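Methionyl-tRNA formyltransferase (Clostridium thermocellum, PDB 1ZGH) probably transfers a formyl group from a formyl-tetrahydrofolate donor to the amino group of methionine carried on initiator tRNA. Local coordinates at residues 101-106 with 169-174; 97-102 with 143-148; 45-50 with 59-64; 115-120 with 150-155. All blocks are in the same frame, centred on the assembly; numbering follows the deposited sequence.

Contact 1 of 4, residues 101-106 with 169-174; sequences VVFHMT and NDMIPE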
loop_
_atom_site.group_PDB
_atom_site.type_symbol
_atom_site.label_atom_id
_atom_site.label_comp_id
_atom_site.label_asym_id
_atom_site.label_seq_id
_atom_site.Cartn_x
_atom_site.Cartn_y
_atom_site.Cartn_z
ATOM N N VAL A 101 -10.123 -4.004 -8.166
ATOM C CA VAL A 101 -8.805 -3.539 -8.586
ATOM C C VAL A 101 -7.928 -3.184 -7.381
ATOM O O VAL A 101 -8.202 -2.240 -6.657
ATOM C CB VAL A 101 -8.919 -2.307 -9.504
ATOM C CG1 VAL A 101 -7.567 -1.951 -10.100
ATOM C CG2 VAL A 101 -9.956 -2.577 -10.589
ATOM N N VAL A 102 -6.896 -3.973 -7.164
ATOM C CA VAL A 102 -5.886 -3.692 -6.147
ATOM C C VAL A 102 -4.662 -3.053 -6.799
ATOM O O VAL A 102 -4.325 -3.364 -7.928
ATOM C CB VAL A 102 -5.535 -5.006 -5.397
ATOM C CG1 VAL A 102 -4.132 -4.967 -4.761
ATOM C CG2 VAL A 102 -6.584 -5.269 -4.359
ATOM N N PHE A 103 -3.982 -2.184 -6.052
ATOM C CA PHE A 103 -2.798 -1.478 -6.514
ATOM C C PHE A 103 -1.618 -1.963 -5.706
ATOM O O PHE A 103 -1.462 -1.574 -4.551
ATOM C CB PHE A 103 -3.017 0.029 -6.359
ATOM C CG PHE A 103 -4.071 0.559 -7.262
ATOM C CD1 PHE A 103 -5.395 0.558 -6.877
ATOM C CD2 PHE A 103 -3.748 1.032 -8.525
ATOM C CE1 PHE A 103 -6.359 1.048 -7.718
ATOM C CE2 PHE A 103 -4.711 1.536 -9.353
ATOM C CZ PHE A 103 -6.008 1.539 -8.962
ATOM N N HIS A 104 -0.827 -2.870 -6.282
ATOM C CA HIS A 104 0.212 -3.572 -5.524
ATOM C C HIS A 104 1.582 -3.059 -5.968
ATOM O O HIS A 104 1.883 -3.041 -7.152
ATOM C CB HIS A 104 0.049 -5.074 -5.691
ATOM C CG HIS A 104 1.108 -5.883 -5.024
ATOM N ND1 HIS A 104 1.072 -6.209 -3.688
ATOM C CD2 HIS A 104 2.245 -6.435 -5.516
ATOM C CE1 HIS A 104 2.133 -6.936 -3.385
ATOM N NE2 HIS A 104 2.856 -7.100 -4.481
HETATM N N MSE A 105 2.388 -2.584 -5.017
HETATM C CA MSE A 105 3.580 -1.794 -5.378
HETATM C C MSE A 105 4.812 -2.606 -5.732
HETATM O O MSE A 105 5.938 -2.216 -5.423
HETATM C CB MSE A 105 3.903 -0.751 -4.295
HETATM C CG MSE A 105 4.346 -1.277 -2.977
HETATM SE SE MSE A 105 5.278 0.229 -1.984
HETATM C CE MSE A 105 3.845 1.479 -1.922
ATOM N N THR A 106 4.617 -3.732 -6.405
ATOM C CA THR A 106 5.740 -4.461 -6.967
ATOM C C THR A 106 5.532 -4.689 -8.472
ATOM O O THR A 106 4.408 -4.571 -9.015
ATOM C CB THR A 106 5.981 -5.801 -6.267
ATOM O OG1 THR A 106 4.935 -6.729 -6.616
ATOM C CG2 THR A 106 6.041 -5.617 -4.758
ATOM N N ASN A 169 -4.176 10.318 -9.436
ATOM C CA ASN A 169 -4.077 11.346 -10.490
ATOM C C ASN A 169 -3.851 10.743 -11.863
ATOM O O ASN A 169 -4.258 11.328 -12.850
ATOM C CB ASN A 169 -2.980 12.359 -10.172
ATOM C CG ASN A 169 -3.317 13.248 -8.959
ATOM O OD1 ASN A 169 -4.398 13.156 -8.362
ATOM N ND2 ASN A 169 -2.396 14.131 -8.622
ATOM N N ASP A 170 -3.255 9.554 -11.927
ATOM C CA ASP A 170 -2.878 8.933 -13.206
ATOM C C ASP A 170 -3.600 7.603 -13.439
ATOM O O ASP A 170 -4.327 7.458 -14.429
ATOM C CB ASP A 170 -1.356 8.754 -13.238
ATOM C CG ASP A 170 -0.853 8.056 -14.502
ATOM O OD1 ASP A 170 0.375 7.792 -14.561
ATOM O OD2 ASP A 170 -1.651 7.778 -15.440
HETATM N N MSE A 171 -3.444 6.651 -12.524
HETATM C CA MSE A 171 -3.906 5.293 -12.771
HETATM C C MSE A 171 -5.438 5.119 -12.791
HETATM O O MSE A 171 -5.970 4.516 -13.726
HETATM C CB MSE A 171 -3.247 4.307 -11.809
HETATM C CG MSE A 171 -1.729 4.333 -11.911
HETATM SE SE MSE A 171 -0.896 3.005 -10.771
HETATM C CE MSE A 171 -0.988 1.434 -11.965
ATOM N N ILE A 172 -6.122 5.615 -11.766
ATOM C CA ILE A 172 -7.564 5.528 -11.689
ATOM C C ILE A 172 -8.245 6.223 -12.894
ATOM O O ILE A 172 -9.034 5.591 -13.567
ATOM C CB ILE A 172 -8.122 5.949 -10.295
ATOM C CG1 ILE A 172 -7.804 4.832 -9.281
ATOM C CG2 ILE A 172 -9.655 6.125 -10.340
ATOM C CD1 ILE A 172 -8.212 5.108 -7.845
ATOM N N PRO A 173 -7.905 7.488 -13.201
ATOM C CA PRO A 173 -8.471 8.110 -14.419
ATOM C C PRO A 173 -8.263 7.319 -15.722
ATOM O O PRO A 173 -9.182 7.215 -16.548
ATOM C CB PRO A 173 -7.752 9.457 -14.485
ATOM C CG PRO A 173 -7.423 9.751 -13.072
ATOM C CD PRO A 173 -7.030 8.427 -12.483
ATOM N N GLU A 174 -7.071 6.776 -15.908
ATOM C CA GLU A 174 -6.775 5.954 -17.089
ATOM C C GLU A 174 -7.609 4.677 -17.126
ATOM O O GLU A 174 -8.238 4.348 -18.157
ATOM C CB GLU A 174 -5.287 5.592 -17.140
ATOM C CG GLU A 174 -4.982 4.457 -18.129
ATOM C CD GLU A 174 -3.937 4.845 -19.138
ATOM O OE1 GLU A 174 -2.891 4.160 -19.214
ATOM O OE2 GLU A 174 -4.178 5.838 -19.858
#
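F103 turns its ring toward M171 and I172, and with this strand 100-104 of the central mixed sheet in the Rossmann-like formyltransferase fold packs against helix 156-178 on one face. All three residues are buried, and the contact is entirely apolar. The outer rim of the ring does the touching. Its tip atom, F103 CZ, meets I172 CG1 at 3.8 Å, while the adjoining F103 CE2 lies 4.0 Å from M171 CB; both helix atoms come in obliquely to the ring. The I172 side chain stands roughly perpendicular to that of F103, whereas M171 runs alongside the phenyl group and points the other way. I172 does not aim its CB at the strand. With CG1 anti to the carbonyl carbon (chi1 -73°), its longer branch swings round to reach the phenyl tip.

Further out, A132 of strand 127-134 touches both F103 and M171, and L82 of strand 80-83 touches I172, so the helix rests on several strands at once. The polar side of the same helical stretch is held by R148, which forms salt bridges with D170 and E174. Within the helix, a wide pi-type turn at 169-171 precedes a kink at P173, whose nitrogen has no hydrogen to offer the preceding turn.

The selenomethionine M171 bends at chi3 (85°) and completes a Met-aromatic contact at the ring's edge: its SE stands 5.3 Å from the F103 ring centroid, with F103 CD2 the nearest ring atom at 4.1 Å.

Contact 2 of 4, residues 97-102 with 143-148; sequences NFTCVV and DIFFKR
F145 reaches toward V101 and T99, and its side chain can be followed outward from the backbone. CB leaves the chain in the direction of 97-102, and CG lies anti to the carbonyl carbon (chi1 -68°), which carries the ring over to the other strand. The contact is made along the CD2-CE2-CZ side of the ring and is closest at CE2. This atom meets both methyls of V101, with F145 CE2 3.9 Å from V101 CG2 and 4.1 Å from V101 CG1. At the tip, F145 CZ is 4.1 Å from T99 CG2 and 4.2 Å from V101 CG2. The threonine methyl sits at the ring's edge, close to its plane, while V101 CG2 approaches obliquely.

Strands 100-104 and 144-151 are not neighbours in the mixed sheet of this Rossmann-like fold. Strand 127-134 runs between them, and V102 and C100 make backbone hydrogen bonds on that side, to I133 and V135. The phenyl group therefore bridges two sheet positions by side-chain packing alone, and L175 of helix 156-178 also packs on it. The backbone of F145 itself departs from extended geometry (phi -74°, psi -51°), a local irregularity in strand 144-151.

Two residues on, the strand carries charged side chains. K147 extends its ammonium group to a salt bridge with D107 and a hydrogen bond to the carbonyl of L108. The R148 guanidinium has F146 CD1 over one face, 3.6 Å above its plane and offset toward the rim of the group, and R148 NH1 makes a weak hydrogen bond of 2.7 Å to K147 O.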
loop_
_atom_site.group_PDB
_atom_site.type_symbol
_atom_site.label_atom_id
_atom_site.label_comp_id
_atom_site.label_asym_id
_atom_site.label_seq_id
_atom_site.Cartn_x
_atom_site.Cartn_y
_atom_site.Cartn_z
ATOM N N ASN A 97 -17.936 -11.322 -8.100
ATOM C CA ASN A 97 -19.133 -10.727 -8.670
ATOM C C ASN A 97 -18.942 -9.304 -9.149
ATOM O O ASN A 97 -19.825 -8.768 -9.802
ATOM C CB ASN A 97 -20.291 -10.811 -7.665
ATOM C CG ASN A 97 -20.723 -12.248 -7.390
ATOM O OD1 ASN A 97 -21.248 -12.926 -8.267
ATOM N ND2 ASN A 97 -20.485 -12.718 -6.176
ATOM N N PHE A 98 -17.807 -8.691 -8.831
ATOM C CA PHE A 98 -17.513 -7.314 -9.208
ATOM C C PHE A 98 -16.025 -7.233 -9.560
ATOM O O PHE A 98 -15.216 -8.010 -9.043
ATOM C CB PHE A 98 -17.851 -6.343 -8.051
ATOM C CG PHE A 98 -19.280 -6.431 -7.604
ATOM C CD1 PHE A 98 -19.629 -7.210 -6.506
ATOM C CD2 PHE A 98 -20.298 -5.793 -8.327
ATOM C CE1 PHE A 98 -20.967 -7.334 -6.114
ATOM C CE2 PHE A 98 -21.639 -5.912 -7.948
ATOM C CZ PHE A 98 -21.979 -6.687 -6.846
ATOM N N THR A 99 -15.675 -6.302 -10.438
ATOM C CA THR A 99 -14.299 -6.116 -10.849
ATOM C C THR A 99 -13.579 -5.350 -9.768
ATOM O O THR A 99 -13.767 -4.139 -9.579
ATOM C CB THR A 99 -14.177 -5.402 -12.204
ATOM O OG1 THR A 99 -14.950 -6.108 -13.165
ATOM C CG2 THR A 99 -12.743 -5.399 -12.680
ATOM N N CYS A 100 -12.745 -6.074 -9.043
ATOM C CA CYS A 100 -12.005 -5.509 -7.937
ATOM C C CYS A 100 -10.593 -5.233 -8.404
ATOM O O CYS A 100 -9.950 -6.128 -8.945
ATOM C CB CYS A 100 -12.023 -6.457 -6.742
ATOM S SG CYS A 100 -13.619 -6.608 -5.944
ATOM N N VAL A 101 -10.123 -4.004 -8.166
ATOM C CA VAL A 101 -8.805 -3.539 -8.586
ATOM C C VAL A 101 -7.928 -3.184 -7.381
ATOM O O VAL A 101 -8.202 -2.240 -6.657
ATOM C CB VAL A 101 -8.919 -2.307 -9.504
ATOM C CG1 VAL A 101 -7.567 -1.951 -10.100
ATOM C CG2 VAL A 101 -9.956 -2.577 -10.589
ATOM N N VAL A 102 -6.896 -3.973 -7.164
ATOM C CA VAL A 102 -5.886 -3.692 -6.147
ATOM C C VAL A 102 -4.662 -3.053 -6.799
ATOM O O VAL A 102 -4.325 -3.364 -7.928
ATOM C CB VAL A 102 -5.535 -5.006 -5.397
ATOM C CG1 VAL A 102 -4.132 -4.967 -4.761
ATOM C CG2 VAL A 102 -6.584 -5.269 -4.359
ATOM N N ASP A 143 -4.734 -10.852 -13.029
ATOM C CA ASP A 143 -4.377 -10.225 -14.295
ATOM C C ASP A 143 -4.040 -8.751 -14.079
ATOM O O ASP A 143 -4.649 -8.077 -13.233
ATOM C CB ASP A 143 -5.509 -10.368 -15.329
ATOM C CG ASP A 143 -5.818 -11.825 -15.679
ATOM O OD1 ASP A 143 -5.089 -12.713 -15.202
ATOM O OD2 ASP A 143 -6.797 -12.077 -16.425
ATOM N N ILE A 144 -3.064 -8.263 -14.839
ATOM C CA ILE A 144 -2.530 -6.909 -14.647
ATOM C C ILE A 144 -3.158 -5.990 -15.681
ATOM O O ILE A 144 -3.107 -6.291 -16.870
ATOM C CB ILE A 144 -0.985 -6.887 -14.832
ATOM C CG1 ILE A 144 -0.297 -7.765 -13.778
ATOM C CG2 ILE A 144 -0.461 -5.455 -14.735
ATOM C CD1 ILE A 144 1.145 -8.133 -14.117
ATOM N N PHE A 145 -3.748 -4.887 -15.234
ATOM C CA PHE A 145 -4.280 -3.859 -16.127
ATOM C C PHE A 145 -3.154 -3.037 -16.749
ATOM O O PHE A 145 -3.125 -2.841 -17.967
ATOM C CB PHE A 145 -5.224 -2.908 -15.381
ATOM C CG PHE A 145 -6.511 -3.534 -14.931
ATOM C CD1 PHE A 145 -7.603 -3.613 -15.790
ATOM C CD2 PHE A 145 -6.638 -4.041 -13.639
ATOM C CE1 PHE A 145 -8.823 -4.176 -15.355
ATOM C CE2 PHE A 145 -7.826 -4.608 -13.205
ATOM C CZ PHE A 145 -8.927 -4.673 -14.060
ATOM N N PHE A 146 -2.250 -2.533 -15.894
ATOM C CA PHE A 146 -1.032 -1.788 -16.297
ATOM C C PHE A 146 -0.219 -1.348 -15.045
ATOM O O PHE A 146 -0.654 -1.548 -13.901
ATOM C CB PHE A 146 -1.367 -0.575 -17.200
ATOM C CG PHE A 146 -2.302 0.444 -16.559
ATOM C CD1 PHE A 146 -1.794 1.504 -15.818
ATOM C CD2 PHE A 146 -3.670 0.344 -16.709
ATOM C CE1 PHE A 146 -2.641 2.439 -15.221
ATOM C CE2 PHE A 146 -4.528 1.281 -16.132
ATOM C CZ PHE A 146 -4.009 2.322 -15.378
ATOM N N LYS A 147 0.960 -0.772 -15.284
ATOM C CA LYS A 147 1.937 -0.435 -14.248
ATOM C C LYS A 147 2.425 0.993 -14.401
ATOM O O LYS A 147 2.385 1.540 -15.507
ATOM C CB LYS A 147 3.163 -1.361 -14.327
ATOM C CG LYS A 147 2.850 -2.827 -14.092
ATOM C CD LYS A 147 4.078 -3.717 -14.243
ATOM C CE LYS A 147 3.698 -5.178 -14.128
ATOM N NZ LYS A 147 4.884 -6.070 -14.178
ATOM N N ARG A 148 2.871 1.586 -13.289
ATOM C CA ARG A 148 3.534 2.895 -13.285
ATOM C C ARG A 148 4.751 2.854 -12.359
ATOM O O ARG A 148 4.724 2.137 -11.360
ATOM C CB ARG A 148 2.575 3.996 -12.818
ATOM C CG ARG A 148 1.395 4.253 -13.744
ATOM C CD ARG A 148 1.806 4.907 -15.051
ATOM N NE ARG A 148 0.680 4.973 -15.998
ATOM C CZ ARG A 148 0.509 4.195 -17.067
ATOM N NH1 ARG A 148 1.386 3.252 -17.400
ATOM N NH2 ARG A 148 -0.554 4.376 -17.845
#

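Contact 3 of 4, residues 45-50 with 59-64; sequences NAQKFK and TTIITN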
loop_
_atom_site.group_PDB
_atom_site.type_symbol
_atom_site.label_atom_id
_atom_site.label_comp_id
_atom_site.label_asym_id
_atom_site.label_seq_id
_atom_site.Cartn_x
_atom_site.Cartn_y
_atom_site.Cartn_z
ATOM N N ASN A 45 -7.613 11.801 -0.580
ATOM C CA ASN A 45 -7.473 11.779 -2.036
ATOM C C ASN A 45 -8.734 11.222 -2.717
ATOM O O ASN A 45 -9.105 11.659 -3.815
ATOM C CB ASN A 45 -6.220 10.970 -2.456
ATOM C CG ASN A 45 -4.902 11.739 -2.243
ATOM O OD1 ASN A 45 -4.902 12.957 -2.114
ATOM N ND2 ASN A 45 -3.782 11.020 -2.223
ATOM N N ALA A 46 -9.403 10.300 -2.034
ATOM C CA ALA A 46 -10.654 9.732 -2.505
ATOM C C ALA A 46 -11.775 10.749 -2.433
ATOM O O ALA A 46 -12.572 10.843 -3.373
ATOM C CB ALA A 46 -11.011 8.471 -1.705
ATOM N N GLN A 47 -11.849 11.504 -1.332
ATOM C CA GLN A 47 -12.868 12.584 -1.191
ATOM C C GLN A 47 -12.680 13.662 -2.266
ATOM O O GLN A 47 -13.643 14.131 -2.873
ATOM C CB GLN A 47 -12.812 13.214 0.202
ATOM C CG GLN A 47 -13.246 12.251 1.319
ATOM C CD GLN A 47 -12.943 12.761 2.716
ATOM O OE1 GLN A 47 -12.063 13.603 2.913
ATOM N NE2 GLN A 47 -13.655 12.228 3.702
ATOM N N LYS A 48 -11.418 14.020 -2.510
ATOM C CA LYS A 48 -11.065 14.973 -3.564
ATOM C C LYS A 48 -11.478 14.442 -4.937
ATOM O O LYS A 48 -12.092 15.169 -5.741
ATOM C CB LYS A 48 -9.560 15.240 -3.516
ATOM C CG LYS A 48 -9.076 16.263 -4.477
ATOM N N PHE A 49 -11.170 13.165 -5.191
ATOM C CA PHE A 49 -11.513 12.525 -6.464
ATOM C C PHE A 49 -13.036 12.491 -6.657
ATOM O O PHE A 49 -13.547 12.770 -7.764
ATOM C CB PHE A 49 -10.920 11.109 -6.551
ATOM C CG PHE A 49 -11.253 10.410 -7.826
ATOM C CD1 PHE A 49 -12.468 9.734 -7.966
ATOM C CD2 PHE A 49 -10.387 10.454 -8.911
ATOM C CE1 PHE A 49 -12.816 9.111 -9.170
ATOM C CE2 PHE A 49 -10.741 9.833 -10.125
ATOM C CZ PHE A 49 -11.969 9.173 -10.242
ATOM N N LYS A 50 -13.767 12.177 -5.591
ATOM C CA LYS A 50 -15.256 12.135 -5.674
ATOM C C LYS A 50 -15.845 13.513 -6.037
ATOM O O LYS A 50 -16.725 13.612 -6.878
ATOM C CB LYS A 50 -15.844 11.640 -4.346
ATOM C CG LYS A 50 -17.358 11.798 -4.214
ATOM C CD LYS A 50 -17.869 11.343 -2.851
ATOM C CE LYS A 50 -19.380 11.550 -2.780
ATOM N NZ LYS A 50 -20.042 10.475 -2.037
ATOM N N THR A 59 -19.339 8.126 -6.921
ATOM C CA THR A 59 -18.278 7.527 -6.133
ATOM C C THR A 59 -18.765 7.285 -4.703
ATOM O O THR A 59 -19.222 8.209 -4.027
ATOM C CB THR A 59 -17.020 8.438 -6.116
ATOM O OG1 THR A 59 -16.602 8.710 -7.458
ATOM C CG2 THR A 59 -15.876 7.774 -5.397
ATOM N N THR A 60 -18.705 6.027 -4.273
ATOM C CA THR A 60 -18.928 5.663 -2.869
ATOM C C THR A 60 -17.576 5.334 -2.219
ATOM O O THR A 60 -16.850 4.482 -2.716
ATOM C CB THR A 60 -19.923 4.462 -2.779
ATOM O OG1 THR A 60 -21.105 4.784 -3.496
ATOM C CG2 THR A 60 -20.319 4.131 -1.340
ATOM N N ILE A 61 -17.264 6.002 -1.110
ATOM C CA ILE A 61 -16.032 5.795 -0.386
ATOM C C ILE A 61 -16.325 4.905 0.822
ATOM O O ILE A 61 -17.239 5.195 1.602
ATOM C CB ILE A 61 -15.392 7.118 0.059
ATOM C CG1 ILE A 61 -15.171 8.016 -1.156
ATOM C CG2 ILE A 61 -14.040 6.882 0.746
ATOM C CD1 ILE A 61 -14.718 9.408 -0.780
ATOM N N ILE A 62 -15.591 3.801 0.916
ATOM C CA ILE A 62 -15.729 2.858 2.005
ATOM C C ILE A 62 -14.411 2.778 2.750
ATOM O O ILE A 62 -13.365 2.594 2.133
ATOM C CB ILE A 62 -16.164 1.485 1.475
ATOM C CG1 ILE A 62 -17.591 1.604 0.886
ATOM C CG2 ILE A 62 -16.078 0.451 2.583
ATOM C CD1 ILE A 62 -18.149 0.317 0.283
ATOM N N THR A 63 -14.455 2.946 4.068
ATOM C CA THR A 63 -13.224 2.987 4.875
ATOM C C THR A 63 -13.144 1.959 5.998
ATOM O O THR A 63 -12.095 1.848 6.628
ATOM C CB THR A 63 -12.982 4.388 5.496
ATOM O OG1 THR A 63 -14.058 4.724 6.369
ATOM C CG2 THR A 63 -12.853 5.448 4.401
ATOM N N ASN A 64 -14.221 1.201 6.211
ATOM C CA ASN A 64 -14.306 0.214 7.297
ATOM C C ASN A 64 -14.624 -1.162 6.747
ATOM O O ASN A 64 -15.505 -1.321 5.866
ATOM C CB ASN A 64 -15.394 0.607 8.315
ATOM C CG ASN A 64 -15.108 1.927 9.003
ATOM O OD1 ASN A 64 -14.014 2.143 9.551
ATOM N ND2 ASN A 64 -16.085 2.824 8.985
HETATM O O HOH W 1 -19.030 8.053 -0.154
#
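In the beta-alpha-beta crossover formed by strand 31-36, helix 40-52 and strand 57-62, A46 and K50 of the helix pack on I61 and T59 of the strand that follows. The segment axes run nearly antiparallel (168°) and approach to 9.0 Å. I61 drives its CD1 methyl into the helix surface, where it lies 3.6 Å from both A46 C and Q47 N and 3.9 Å from A46 CB.

K50 and T59 lie side by side with their side chains pointing opposite ways, K50 CB 3.8 Å from T59 CB. CG is anti to the backbone N (chi1 169°), and the chain runs straight until it bends at chi4. From there K50 NZ donates to T59 O at 3.1 Å, almost in line with the C=O bond. T59 OG1, near the plane at the edge of the F49 ring, is buried without a polar partner.

Strand 57-62 is outermost in the sheet, and T60 and I62 use their backbone groups on strand 31-36. The lysine thus satisfies an outward-facing carbonyl, and a water accepting from I61 N at 2.9 Å, and weakly from K50 NZ, serves the next outward amide. The ammonium charge probably polarises the T59 carbonyl.

Contact 4 of 4, residues 115-120 with 150-155; sequences SPLQNL and LDLYGT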
loop_
_atom_site.group_PDB
_atom_site.type_symbol
_atom_site.label_atom_id
_atom_site.label_comp_id
_atom_site.label_asym_id
_atom_site.label_seq_id
_atom_site.Cartn_x
_atom_site.Cartn_y
_atom_site.Cartn_z
ATOM N N SER A 115 3.453 -6.842 3.119
ATOM C CA SER A 115 4.370 -5.745 3.494
ATOM C C SER A 115 5.336 -5.376 2.372
ATOM O O SER A 115 6.570 -5.442 2.536
ATOM C CB SER A 115 5.101 -6.107 4.789
ATOM O OG SER A 115 4.213 -6.658 5.740
ATOM N N PRO A 116 4.787 -5.063 1.191
ATOM C CA PRO A 116 5.683 -4.914 0.059
ATOM C C PRO A 116 6.704 -3.788 0.256
ATOM O O PRO A 116 7.836 -3.950 -0.163
ATOM C CB PRO A 116 4.732 -4.681 -1.134
ATOM C CG PRO A 116 3.454 -4.189 -0.523
ATOM C CD PRO A 116 3.363 -4.870 0.815
ATOM N N LEU A 117 6.343 -2.675 0.901
ATOM C CA LEU A 117 7.304 -1.573 1.026
ATOM C C LEU A 117 8.547 -1.979 1.820
ATOM O O LEU A 117 9.666 -1.764 1.371
ATOM C CB LEU A 117 6.677 -0.316 1.631
ATOM C CG LEU A 117 7.730 0.791 1.906
ATOM C CD1 LEU A 117 8.477 1.185 0.634
ATOM C CD2 LEU A 117 7.015 1.976 2.453
ATOM N N GLN A 118 8.326 -2.588 2.977
ATOM C CA GLN A 118 9.386 -3.050 3.842
ATOM C C GLN A 118 10.168 -4.177 3.177
ATOM O O GLN A 118 11.396 -4.192 3.232
ATOM C CB GLN A 118 8.835 -3.492 5.216
ATOM C CG GLN A 118 8.185 -2.383 6.037
ATOM C CD GLN A 118 6.784 -1.986 5.583
ATOM O OE1 GLN A 118 6.082 -2.798 4.993
ATOM N NE2 GLN A 118 6.375 -0.717 5.840
ATOM N N ASN A 119 9.476 -5.078 2.484
ATOM C CA ASN A 119 10.169 -6.138 1.748
ATOM C C ASN A 119 11.067 -5.591 0.608
ATOM O O ASN A 119 12.179 -6.094 0.386
ATOM C CB ASN A 119 9.174 -7.152 1.228
ATOM C CG ASN A 119 8.874 -8.246 2.243
ATOM O OD1 ASN A 119 9.790 -8.989 2.666
ATOM N ND2 ASN A 119 7.609 -8.366 2.633
ATOM N N LEU A 120 10.614 -4.517 -0.056
ATOM C CA LEU A 120 11.408 -3.866 -1.122
ATOM C C LEU A 120 12.641 -3.117 -0.568
ATOM O O LEU A 120 13.735 -3.250 -1.102
ATOM C CB LEU A 120 10.533 -2.880 -1.907
ATOM C CG LEU A 120 9.458 -3.546 -2.783
ATOM C CD1 LEU A 120 8.386 -2.491 -3.144
ATOM C CD2 LEU A 120 10.077 -4.173 -4.021
ATOM N N LEU A 150 7.531 3.982 -9.504
ATOM C CA LEU A 150 7.493 4.565 -8.165
ATOM C C LEU A 150 8.877 4.531 -7.526
ATOM O O LEU A 150 9.497 3.466 -7.410
ATOM C CB LEU A 150 6.507 3.806 -7.258
ATOM C CG LEU A 150 6.443 4.272 -5.791
ATOM C CD1 LEU A 150 5.855 5.688 -5.584
ATOM C CD2 LEU A 150 5.729 3.265 -4.960
ATOM N N ASP A 151 9.346 5.697 -7.092
ATOM C CA ASP A 151 10.587 5.808 -6.339
ATOM C C ASP A 151 10.380 5.501 -4.846
ATOM O O ASP A 151 9.348 5.843 -4.265
ATOM C CB ASP A 151 11.148 7.225 -6.502
ATOM C CG ASP A 151 11.582 7.534 -7.956
ATOM O OD1 ASP A 151 12.165 6.648 -8.634
ATOM O OD2 ASP A 151 11.377 8.692 -8.393
ATOM N N LEU A 152 11.387 4.881 -4.220
ATOM C CA LEU A 152 11.287 4.420 -2.836
ATOM C C LEU A 152 12.256 5.130 -1.845
ATOM O O LEU A 152 12.657 4.558 -0.828
ATOM C CB LEU A 152 11.511 2.893 -2.790
ATOM C CG LEU A 152 10.488 2.045 -3.565
ATOM C CD1 LEU A 152 10.862 0.572 -3.422
ATOM C CD2 LEU A 152 9.087 2.260 -3.062
ATOM N N TYR A 153 12.607 6.380 -2.129
ATOM C CA TYR A 153 13.323 7.187 -1.164
ATOM C C TYR A 153 12.347 7.820 -0.148
ATOM O O TYR A 153 11.163 8.067 -0.492
ATOM C CB TYR A 153 14.091 8.301 -1.855
ATOM C CG TYR A 153 15.298 7.903 -2.635
ATOM C CD1 TYR A 153 16.583 7.913 -2.053
ATOM C CD2 TYR A 153 15.189 7.558 -3.980
ATOM C CE1 TYR A 153 17.723 7.554 -2.813
ATOM C CE2 TYR A 153 16.328 7.221 -4.719
ATOM C CZ TYR A 153 17.574 7.209 -4.123
ATOM O OH TYR A 153 18.643 6.886 -4.905
ATOM N N GLY A 154 12.842 8.131 1.052
ATOM C CA GLY A 154 12.013 8.795 2.128
ATOM C C GLY A 154 11.389 7.834 3.150
ATOM O O GLY A 154 11.718 6.650 3.213
ATOM N N THR A 155 10.449 8.338 3.940
ATOM C CA THR A 155 9.784 7.548 4.957
ATOM C C THR A 155 8.644 6.743 4.294
ATOM O O THR A 155 8.190 7.086 3.205
ATOM C CB THR A 155 9.194 8.489 6.024
ATOM O OG1 THR A 155 8.169 9.307 5.436
ATOM C CG2 THR A 155 10.346 9.405 6.760
#
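L152 points its isobutyl group at helix 116-122, with one methyl against L117 and the other against L120. The two meetings differ in direction. L117 and L152 come at each other head-on and overlap at their ends, L117 CD1 to L152 CD2 at 3.9 Å. L120 instead stands roughly perpendicular to L152, so that L152 CD1 rests against the base of the leucine as well as its end, 3.8 Å from L120 CB and 3.9 Å from L120 CD1. L117 does not aim its CB at L152; it gets there because CG swings away from the backbone N (chi1 174°) and brings CD1 round. L117 and L120, three residues apart on the helix, both face the one leucine.

This apolar patch lies where strand 144-151, the last of the central mixed sheet, gives way to the turn that leads into helix 156-178. T128 of the adjacent strand 127-134 touches L120 and L152, and I159 of helix 156-178 packs on L152. The turn itself is held by polar bonds. R216 of helix 208-217 donates to the carbonyls of L152 and G154. G154 adopts a positive phi of 96°, with no side chain to clash with the carbonyl before it. T155 then takes the N-cap position of helix 156-178, its side chain capping a backbone nitrogen while its own N bonds to E158 OE1.

From the N terminus, contact 3 closes first, a short loop within the crossover between strands 31-36 and 57-62 at one border of the sheet. Contacts 1 and 2 then open together from strand 100-104, sharing V101 and V102. Contact 4 opens next, at helix 116-122, before contact 2 closes on strand 144-151, so 2 and 4 cross. Contact 4 closes at the end of that strand and the turn after it, and contact 1 last, on helix 156-178, with contact 4 nested inside its loop. That helix also links contacts 1 and 3, since I172 packs on F49, whereas M105 connects contact 1 to contact 4 through P116, L117 and L120.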